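Local coordinates for ethanolamine utilization protein EutN/carboxysome structural protein Ccml (Halothece sp., PDB 6OWG) that probably forms pentameric vertex caps that close the polyhedral protein shell of a carboxysome or related bacterial microcompartment, at residues L16-G21 and N71-A76. Sequence-based numbering, arbitrary orientation.
Sequences LPSMTG and NRPLDA
Two loops of the β-barrel, OB-like fold of the EutN/CcmL family meet here: Arg72, on the approach to strand 76-81, reaches to carbonyls of Ser18 and Thr20 in the loop between strands 14-15 and 24-30, while Pro73 packs against Leu16 and Met19. Arg72 NH2 hydrogen-bonds to Ser18 O at a modelled 2.4 Å, a length too short to be trusted at this resolution, and more weakly to Thr20 O at 3.3 Å. The Arg72 side chain runs extended from CG to NE, which carries the guanidinium across to the turn. Ser18 O lies near the guanidinium plane at its edge, whereas Thr20 O approaches obliquely. NE is hydrogen-bonded to Tyr68 O within its own loop, which helps hold the guanidinium while NH2 reaches across.

The accepting loop is shaped by a 3-10 turn at 17-19, with Met19 N bonded to Leu16 O (3.1 Å). Facing it, Pro73 is the centre of an inverse gamma turn, as the 2.8 Å bond from Leu74 N to Arg72 O shows.

Beside this polar bridge the contact is mostly apolar, though Ser18 OG lies against Pro73 CD at 3.2 Å. Pro73 CG has Leu16 CD1 and Met19 SD as its nearest partners across the segments, each at 3.8 Å. Although Met19 sets out away from the opposing loop at CB, bends at chi2 and chi3 (-63° and -64°) return its end, and the methyl CE comes to 3.8 Å from Leu74 CD2. The same proline and leucine also face a second subunit, a further copy of the protein, Pro73 packing on its Ala62 and Leu74 on its Met1; Thr20 touches the chain of another protein.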
loop_
_atom_site.group_PDB
_atom_site.type_symbol
_atom_site.label_atom_id
_atom_site.label_comp_id
_atom_site.label_asym_id
_atom_site.label_seq_id
_atom_site.Cartn_x
_atom_site.Cartn_y
_atom_site.Cartn_z
ATOM N N LEU D 16 -74.565 -52.937 -40.433
ATOM C CA LEU D 16 -73.603 -51.936 -40.014
ATOM C C LEU D 16 -72.503 -52.591 -39.179
ATOM O O LEU D 16 -72.735 -53.617 -38.536
ATOM C CB LEU D 16 -74.298 -50.843 -39.206
ATOM C CG LEU D 16 -75.214 -49.905 -39.991
ATOM C CD1 LEU D 16 -76.044 -49.052 -39.057
ATOM C CD2 LEU D 16 -74.405 -49.036 -40.932
ATOM N N PRO D 17 -71.288 -52.030 -39.191
ATOM C CA PRO D 17 -70.215 -52.598 -38.356
ATOM C C PRO D 17 -70.465 -52.465 -36.866
ATOM O O PRO D 17 -69.950 -53.269 -36.081
ATOM C CB PRO D 17 -68.978 -51.799 -38.790
ATOM C CG PRO D 17 -69.306 -51.304 -40.151
ATOM C CD PRO D 17 -70.770 -51.025 -40.135
ATOM N N SER D 18 -71.254 -51.473 -36.454
ATOM C CA SER D 18 -71.605 -51.327 -35.048
ATOM C C SER D 18 -72.723 -52.276 -34.634
ATOM O O SER D 18 -73.042 -52.370 -33.444
ATOM C CB SER D 18 -71.989 -49.879 -34.773
ATOM O OG SER D 18 -73.045 -49.488 -35.624
ATOM N N MET D 19 -73.334 -52.977 -35.590
ATOM C CA MET D 19 -74.325 -53.997 -35.277
ATOM C C MET D 19 -73.716 -55.386 -35.140
ATOM O O MET D 19 -74.464 -56.365 -35.068
ATOM C CB MET D 19 -75.410 -54.014 -36.352
ATOM C CG MET D 19 -76.348 -52.827 -36.302
ATOM S SD MET D 19 -77.303 -52.761 -34.778
ATOM C CE MET D 19 -78.276 -54.255 -34.938
ATOM N N THR D 20 -72.390 -55.493 -35.106
ATOM C CA THR D 20 -71.734 -56.791 -35.050
ATOM C C THR D 20 -71.656 -57.288 -33.612
ATOM O O THR D 20 -71.242 -56.559 -32.706
ATOM C CB THR D 20 -70.333 -56.696 -35.657
ATOM O OG1 THR D 20 -70.428 -56.197 -36.996
ATOM C CG2 THR D 20 -69.658 -58.057 -35.693
ATOM N N GLY D 21 -72.059 -58.540 -33.404
ATOM C CA GLY D 21 -72.106 -59.117 -32.082
ATOM C C GLY D 21 -73.405 -58.903 -31.346
ATOM O O GLY D 21 -73.569 -59.434 -30.241
ATOM N N ASN D 71 -73.094 -46.495 -28.584
ATOM C CA ASN D 71 -73.008 -45.866 -29.892
ATOM C C ASN D 71 -73.528 -46.789 -30.987
ATOM O O ASN D 71 -73.196 -46.624 -32.163
ATOM C CB ASN D 71 -71.573 -45.432 -30.175
ATOM C CG ASN D 71 -71.018 -44.533 -29.087
ATOM O OD1 ASN D 71 -71.628 -43.526 -28.727
ATOM N ND2 ASN D 71 -69.862 -44.899 -28.549
ATOM N N ARG D 72 -74.345 -47.762 -30.608
ATOM C CA ARG D 72 -74.963 -48.753 -31.467
ATOM C C ARG D 72 -76.358 -48.304 -31.876
ATOM O O ARG D 72 -77.106 -47.776 -31.052
ATOM C CB ARG D 72 -75.055 -50.101 -30.756
ATOM C CG ARG D 72 -73.718 -50.701 -30.403
ATOM C CD ARG D 72 -73.874 -52.149 -29.997
ATOM N NE ARG D 72 -72.615 -52.724 -29.541
ATOM C CZ ARG D 72 -71.779 -53.399 -30.321
ATOM N NH1 ARG D 72 -70.654 -53.886 -29.824
ATOM N NH2 ARG D 72 -72.070 -53.585 -31.599
ATOM N N PRO D 73 -76.741 -48.501 -33.131
ATOM C CA PRO D 73 -78.060 -48.051 -33.613
ATOM C C PRO D 73 -79.185 -48.996 -33.208
ATOM O O PRO D 73 -79.802 -49.691 -34.019
ATOM C CB PRO D 73 -77.845 -47.996 -35.126
ATOM C CG PRO D 73 -76.854 -49.054 -35.389
ATOM C CD PRO D 73 -75.933 -49.081 -34.214
ATOM N N LEU D 74 -79.481 -49.017 -31.913
ATOM C CA LEU D 74 -80.472 -49.912 -31.336
ATOM C C LEU D 74 -81.583 -49.091 -30.703
ATOM O O LEU D 74 -81.310 -48.117 -29.994
ATOM C CB LEU D 74 -79.833 -50.826 -30.291
ATOM C CG LEU D 74 -78.723 -51.743 -30.796
ATOM C CD1 LEU D 74 -77.927 -52.275 -29.639
ATOM C CD2 LEU D 74 -79.310 -52.880 -31.590
ATOM N N ASP D 75 -82.830 -49.481 -30.960
ATOM C CA ASP D 75 -83.983 -48.819 -30.363
ATOM C C ASP D 75 -84.859 -49.781 -29.573
ATOM O O ASP D 75 -85.983 -49.422 -29.211
ATOM C CB ASP D 75 -84.813 -48.109 -31.438
ATOM C CG ASP D 75 -85.447 -49.070 -32.416
ATOM O OD1 ASP D 75 -84.842 -50.119 -32.687
ATOM O OD2 ASP D 75 -86.550 -48.779 -32.920
ATOM N N ALA D 76 -84.373 -50.987 -29.299
ATOM C CA ALA D 76 -85.102 -51.973 -28.519
ATOM C C ALA D 76 -84.091 -52.932 -27.916
ATOM O O ALA D 76 -83.099 -53.273 -28.560
ATOM C CB ALA D 76 -86.119 -52.732 -29.374
#